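Local coordinates for protein beta-galactosidase (Geobacillus stearothermophilus, PDB 4OIF) that probably hydrolyses terminal non-reducing beta-D-galactose residues of beta-D-galactosides, as a trimeric, zinc-binding member of glycoside hydrolase family 42, at residues 289-303 against 335-349. Numbering follows the deposited sequence.
Sequences WHNDWESTADLAMKV and KAKRPGMHFLSSMQM
The W289 indole is sandwiched by M341 over one face and L299 of its own segment over the other. M341 SD stands 4.1 Å from the centroid of the W289 six-membered ring, a Met-aromatic contact. M341 reaches it with CG anti to the backbone N (chi1 171°) and bends at chi2 and chi3, bringing its methyl CE tip to tip against T296 CG2. W289 NE1 and K337 NZ both donate to one water in the plane of the indole; K337 NZ also bonds H342 ND1 and the backbone of T324. This is the tightly packed part: W289, T296, K337 and M341 are all buried. Farther along, the helical segments 296-303 and 341-349, part of the TIM barrel, approach to 11.3 Å between axes, at 32°. The extended Q348 spans them, its NE2 giving A300 O a 2.9 Å bond from above the carbonyl plane, while V303 CG1 meets M349 CE.

The side nearer solvent is the end at H290 and K335, both partly exposed, though H290 is itself well covered. R338 CD covers one face of the H290 imidazole, 3.7 Å from the ring centroid, in a CH-pi contact; W289 CB covers the other. K335, extended beyond CG, lays its tail beside H290 CB, and its NZ donates to H290 O at 2.9 Å, in the carbonyl plane on a lone pair. A methionine in its place would probably leave H290 O without this donor and D539 of the second subunit without this cation. R338 likewise forms salt bridges with D533 and D573 of that subunit. The chemistry thus divides: inside, indole and thioether tie loop to helix and the Q348 hydrogen bond and methyl contacts tie helix to helix, whereas the loop cations couple the same contact to the trimer interface.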
loop_
_atom_site.group_PDB
_atom_site.type_symbol
_atom_site.label_atom_id
_atom_site.label_comp_id
_atom_site.label_asym_id
_atom_site.label_seq_id
_atom_site.Cartn_x
_atom_site.Cartn_y
_atom_site.Cartn_z
ATOM N N TRP A 289 13.848 -15.354 14.831
ATOM C CA TRP A 289 14.810 -15.207 15.922
ATOM C C TRP A 289 15.780 -14.059 15.677
ATOM O O TRP A 289 16.280 -13.879 14.571
ATOM C CB TRP A 289 15.610 -16.497 16.139
ATOM C CG TRP A 289 14.796 -17.718 16.527
ATOM C CD1 TRP A 289 14.622 -18.861 15.787
ATOM C CD2 TRP A 289 14.066 -17.918 17.745
ATOM N NE1 TRP A 289 13.831 -19.758 16.473
ATOM C CE2 TRP A 289 13.477 -19.206 17.674
ATOM C CE3 TRP A 289 13.857 -17.142 18.889
ATOM C CZ2 TRP A 289 12.687 -19.722 18.699
ATOM C CZ3 TRP A 289 13.072 -17.657 19.910
ATOM C CH2 TRP A 289 12.495 -18.936 19.807
ATOM N N HIS A 290 16.017 -13.290 16.736
ATOM C CA HIS A 290 16.977 -12.196 16.756
ATOM C C HIS A 290 16.497 -10.988 15.964
ATOM O O HIS A 290 17.305 -10.165 15.536
ATOM C CB HIS A 290 18.342 -12.664 16.235
ATOM C CG HIS A 290 18.783 -13.978 16.799
ATOM N ND1 HIS A 290 18.968 -14.184 18.150
ATOM C CD2 HIS A 290 19.082 -15.151 16.192
ATOM C CE1 HIS A 290 19.358 -15.431 18.350
ATOM N NE2 HIS A 290 19.435 -16.037 17.179
ATOM N N ASN A 291 15.181 -10.878 15.789
ATOM C CA ASN A 291 14.577 -9.672 15.221
ATOM C C ASN A 291 14.825 -8.482 16.136
ATOM O O ASN A 291 15.238 -8.649 17.281
ATOM C CB ASN A 291 13.068 -9.852 14.973
ATOM C CG ASN A 291 12.250 -10.001 16.268
ATOM O OD1 ASN A 291 12.005 -9.027 16.986
ATOM N ND2 ASN A 291 11.782 -11.220 16.533
ATOM N N ASP A 292 14.571 -7.281 15.633
ATOM C CA ASP A 292 14.892 -6.087 16.404
ATOM C C ASP A 292 13.668 -5.439 17.026
ATOM O O ASP A 292 13.706 -4.260 17.360
ATOM C CB ASP A 292 15.642 -5.061 15.530
ATOM C CG ASP A 292 14.794 -4.504 14.394
ATOM O OD1 ASP A 292 13.692 -5.051 14.131
ATOM O OD2 ASP A 292 15.254 -3.528 13.748
ATOM N N TRP A 293 12.582 -6.187 17.197
ATOM C CA TRP A 293 11.390 -5.564 17.771
ATOM C C TRP A 293 10.901 -6.223 19.060
ATOM O O TRP A 293 9.984 -5.722 19.697
ATOM C CB TRP A 293 10.254 -5.519 16.737
ATOM C CG TRP A 293 9.835 -6.843 16.197
ATOM C CD1 TRP A 293 9.035 -7.763 16.809
ATOM C CD2 TRP A 293 10.172 -7.392 14.921
ATOM N NE1 TRP A 293 8.857 -8.853 15.995
ATOM C CE2 TRP A 293 9.547 -8.651 14.829
ATOM C CE3 TRP A 293 10.945 -6.943 13.848
ATOM C CZ2 TRP A 293 9.675 -9.470 13.708
ATOM C CZ3 TRP A 293 11.066 -7.754 12.731
ATOM C CH2 TRP A 293 10.436 -9.005 12.672
ATOM N N GLU A 294 11.510 -7.330 19.460
ATOM C CA GLU A 294 11.126 -7.961 20.712
ATOM C C GLU A 294 12.271 -8.766 21.300
ATOM O O GLU A 294 13.226 -9.100 20.606
ATOM C CB GLU A 294 9.924 -8.873 20.502
ATOM C CG GLU A 294 10.217 -9.936 19.481
ATOM C CD GLU A 294 9.035 -10.813 19.202
ATOM O OE1 GLU A 294 7.993 -10.650 19.882
ATOM O OE2 GLU A 294 9.158 -11.667 18.300
ATOM N N SER A 295 12.156 -9.098 22.579
ATOM C CA SER A 295 13.141 -9.949 23.226
ATOM C C SER A 295 13.052 -11.399 22.735
ATOM O O SER A 295 12.017 -11.842 22.245
ATOM C CB SER A 295 12.957 -9.919 24.736
ATOM O OG SER A 295 11.856 -10.733 25.091
ATOM N N THR A 296 14.147 -12.135 22.877
ATOM C CA THR A 296 14.171 -13.546 22.550
ATOM C C THR A 296 13.126 -14.303 23.389
ATOM O O THR A 296 12.462 -15.231 22.898
ATOM C CB THR A 296 15.580 -14.115 22.775
ATOM O OG1 THR A 296 16.497 -13.459 21.890
ATOM C CG2 THR A 296 15.618 -15.598 22.511
ATOM N N ALA A 297 12.958 -13.862 24.638
ATOM C CA ALA A 297 11.973 -14.431 25.556
ATOM C C ALA A 297 10.516 -14.256 25.081
ATOM O O ALA A 297 9.712 -15.188 25.195
ATOM C CB ALA A 297 12.156 -13.826 26.961
ATOM N N ASP A 298 10.171 -13.082 24.549
ATOM C CA ASP A 298 8.799 -12.842 24.057
ATOM C C ASP A 298 8.446 -13.744 22.865
ATOM O O ASP A 298 7.345 -14.345 22.790
ATOM C CB ASP A 298 8.619 -11.373 23.657
ATOM C CG ASP A 298 8.660 -10.423 24.844
ATOM O OD1 ASP A 298 8.072 -10.739 25.906
ATOM O OD2 ASP A 298 9.292 -9.354 24.705
ATOM N N LEU A 299 9.391 -13.840 21.934
ATOM C CA LEU A 299 9.236 -14.728 20.789
ATOM C C LEU A 299 9.096 -16.176 21.256
ATOM O O LEU A 299 8.203 -16.905 20.796
ATOM C CB LEU A 299 10.417 -14.587 19.837
ATOM C CG LEU A 299 10.305 -15.345 18.516
ATOM C CD1 LEU A 299 8.981 -15.014 17.850
ATOM C CD2 LEU A 299 11.467 -14.982 17.596
ATOM N N ALA A 300 9.973 -16.576 22.179
ATOM C CA ALA A 300 9.980 -17.945 22.693
ATOM C C ALA A 300 8.633 -18.270 23.321
ATOM O O ALA A 300 8.086 -19.354 23.115
ATOM C CB ALA A 300 11.098 -18.143 23.700
ATOM N N MET A 301 8.099 -17.310 24.070
ATOM C CA MET A 301 6.767 -17.428 24.650
ATOM C C MET A 301 5.706 -17.653 23.577
ATOM O O MET A 301 4.847 -18.537 23.728
ATOM C CB MET A 301 6.423 -16.180 25.457
ATOM C CG MET A 301 5.106 -16.287 26.204
ATOM S SD MET A 301 4.799 -14.818 27.184
ATOM C CE MET A 301 4.796 -13.594 25.881
ATOM N N LYS A 302 5.755 -16.855 22.506
ATOM C CA LYS A 302 4.811 -17.053 21.390
ATOM C C LYS A 302 4.884 -18.469 20.802
ATOM O O LYS A 302 3.848 -19.127 20.514
ATOM C CB LYS A 302 5.061 -16.030 20.279
ATOM C CG LYS A 302 4.598 -14.623 20.587
ATOM C CD LYS A 302 4.875 -13.722 19.407
ATOM C CE LYS A 302 4.986 -12.280 19.813
ATOM N NZ LYS A 302 5.418 -11.416 18.673
ATOM N N VAL A 303 6.119 -18.944 20.645
ATOM C CA VAL A 303 6.349 -20.280 20.113
ATOM C C VAL A 303 5.739 -21.328 21.038
ATOM O O VAL A 303 5.057 -22.258 20.596
ATOM C CB VAL A 303 7.852 -20.558 19.921
ATOM C CG1 VAL A 303 8.071 -21.966 19.383
ATOM C CG2 VAL A 303 8.463 -19.529 18.984
ATOM N N LYS A 335 17.644 -13.332 8.827
ATOM C CA LYS A 335 18.719 -13.486 9.789
ATOM C C LYS A 335 18.781 -14.936 10.261
ATOM O O LYS A 335 17.748 -15.564 10.512
ATOM C CB LYS A 335 18.508 -12.538 10.967
ATOM C CG LYS A 335 19.728 -12.242 11.809
ATOM C CD LYS A 335 19.379 -11.200 12.861
ATOM C CE LYS A 335 20.544 -10.876 13.750
ATOM N NZ LYS A 335 20.080 -9.954 14.813
ATOM N N ALA A 336 19.998 -15.460 10.371
ATOM C CA ALA A 336 20.218 -16.818 10.841
ATOM C C ALA A 336 20.287 -16.887 12.360
ATOM O O ALA A 336 20.623 -15.906 13.034
ATOM C CB ALA A 336 21.495 -17.389 10.233
ATOM N N LYS A 337 19.955 -18.064 12.885
ATOM C CA LYS A 337 20.115 -18.360 14.298
ATOM C C LYS A 337 21.556 -18.143 14.754
ATOM O O LYS A 337 22.505 -18.574 14.089
ATOM C CB LYS A 337 19.695 -19.800 14.587
ATOM C CG LYS A 337 18.206 -20.049 14.498
ATOM C CD LYS A 337 17.905 -21.540 14.553
ATOM C CE LYS A 337 16.444 -21.796 14.896
ATOM N NZ LYS A 337 16.065 -23.218 14.696
ATOM N N ARG A 338 21.713 -17.468 15.887
ATOM C CA ARG A 338 23.015 -17.322 16.531
ATOM C C ARG A 338 23.440 -18.654 17.116
ATOM O O ARG A 338 22.586 -19.476 17.425
ATOM C CB ARG A 338 22.961 -16.252 17.627
ATOM C CG ARG A 338 23.425 -14.900 17.155
ATOM C CD ARG A 338 22.569 -14.395 16.008
ATOM N NE ARG A 338 23.128 -13.171 15.462
ATOM C CZ ARG A 338 23.421 -12.982 14.183
ATOM N NH1 ARG A 338 23.180 -13.931 13.289
ATOM N NH2 ARG A 338 23.939 -11.823 13.804
ATOM N N PRO A 339 24.759 -18.875 17.263
ATOM C CA PRO A 339 25.261 -20.101 17.903
ATOM C C PRO A 339 24.484 -20.407 19.178
ATOM O O PRO A 339 24.238 -19.483 19.957
ATOM C CB PRO A 339 26.715 -19.758 18.224
ATOM C CG PRO A 339 27.098 -18.761 17.161
ATOM C CD PRO A 339 25.852 -17.964 16.871
ATOM N N GLY A 340 24.070 -21.657 19.363
ATOM C CA GLY A 340 23.333 -22.049 20.548
ATOM C C GLY A 340 21.816 -21.944 20.432
ATOM O O GLY A 340 21.079 -22.668 21.112
ATOM N N MET A 341 21.342 -21.048 19.570
ATOM C CA MET A 341 19.917 -20.790 19.476
ATOM C C MET A 341 19.181 -21.967 18.839
ATOM O O MET A 341 18.022 -22.250 19.178
ATOM C CB MET A 341 19.660 -19.503 18.688
ATOM C CG MET A 341 18.198 -19.259 18.354
ATOM S SD MET A 341 17.134 -19.167 19.806
ATOM C CE MET A 341 17.821 -17.745 20.607
ATOM N N HIS A 342 19.846 -22.655 17.914
ATOM C CA HIS A 342 19.205 -23.795 17.284
ATOM C C HIS A 342 19.002 -24.908 18.303
ATOM O O HIS A 342 17.899 -25.473 18.424
ATOM C CB HIS A 342 20.004 -24.316 16.096
ATOM C CG HIS A 342 19.356 -25.494 15.446
ATOM N ND1 HIS A 342 18.056 -25.463 14.996
ATOM C CD2 HIS A 342 19.799 -26.754 15.226
ATOM C CE1 HIS A 342 17.736 -26.642 14.497
ATOM N NE2 HIS A 342 18.775 -27.445 14.630
ATOM N N PHE A 343 20.061 -25.210 19.046
ATOM C CA PHE A 343 19.967 -26.210 20.106
ATOM C C PHE A 343 18.821 -25.869 21.087
ATOM O O PHE A 343 17.942 -26.709 21.398
ATOM C CB PHE A 343 21.307 -26.341 20.849
ATOM C CG PHE A 343 21.359 -27.529 21.745
ATOM C CD1 PHE A 343 21.762 -28.757 21.261
ATOM C CD2 PHE A 343 20.923 -27.441 23.061
ATOM C CE1 PHE A 343 21.754 -29.873 22.077
ATOM C CE2 PHE A 343 20.922 -28.548 23.880
ATOM C CZ PHE A 343 21.336 -29.767 23.384
ATOM N N LEU A 344 18.825 -24.616 21.530
ATOM C CA LEU A 344 17.843 -24.094 22.478
ATOM C C LEU A 344 16.413 -24.264 21.987
ATOM O O LEU A 344 15.563 -24.823 22.702
ATOM C CB LEU A 344 18.136 -22.617 22.756
ATOM C CG LEU A 344 17.099 -21.722 23.434
ATOM C CD1 LEU A 344 16.672 -22.241 24.805
ATOM C CD2 LEU A 344 17.622 -20.284 23.532
ATOM N N SER A 345 16.156 -23.793 20.767
ATOM C CA SER A 345 14.820 -23.877 20.176
ATOM C C SER A 345 14.363 -25.336 19.978
ATOM O O SER A 345 13.186 -25.667 20.193
ATOM C CB SER A 345 14.768 -23.104 18.850
ATOM O OG SER A 345 15.553 -23.695 17.830
ATOM N N SER A 346 15.286 -26.212 19.593
ATOM C CA SER A 346 14.919 -27.613 19.443
ATOM C C SER A 346 14.501 -28.218 20.783
ATOM O O SER A 346 13.482 -28.953 20.887
ATOM C CB SER A 346 16.080 -28.395 18.836
ATOM O OG SER A 346 16.522 -27.769 17.653
ATOM N N MET A 347 15.278 -27.900 21.817
ATOM C CA MET A 347 14.933 -28.385 23.148
ATOM C C MET A 347 13.577 -27.836 23.586
ATOM O O MET A 347 12.795 -28.556 24.217
ATOM C CB MET A 347 16.012 -28.013 24.161
ATOM C CG MET A 347 17.345 -28.682 23.878
ATOM S SD MET A 347 17.240 -30.480 23.951
ATOM C CE MET A 347 17.877 -30.912 22.341
ATOM N N GLN A 348 13.291 -26.577 23.242
ATOM C CA GLN A 348 11.997 -25.995 23.591
ATOM C C GLN A 348 10.874 -26.763 22.915
ATOM O O GLN A 348 9.808 -26.995 23.505
ATOM C CB GLN A 348 11.912 -24.525 23.202
ATOM C CG GLN A 348 10.608 -23.899 23.674
ATOM C CD GLN A 348 10.331 -22.529 23.088
ATOM O OE1 GLN A 348 10.810 -22.186 22.000
ATOM N NE2 GLN A 348 9.535 -21.736 23.807
ATOM N N MET A 349 11.124 -27.160 21.671
ATOM C CA MET A 349 10.141 -27.938 20.940
ATOM C C MET A 349 9.862 -29.255 21.645
ATOM O O MET A 349 8.694 -29.625 21.826
ATOM C CB MET A 349 10.606 -28.177 19.508
ATOM C CG MET A 349 10.383 -26.974 18.613
ATOM S SD MET A 349 8.628 -26.656 18.367
ATOM C CE MET A 349 8.698 -25.063 17.552
HETATM O O HOH W 1 13.374 -22.428 15.214
HETATM O O HOH W 2 16.656 -16.370 12.844
#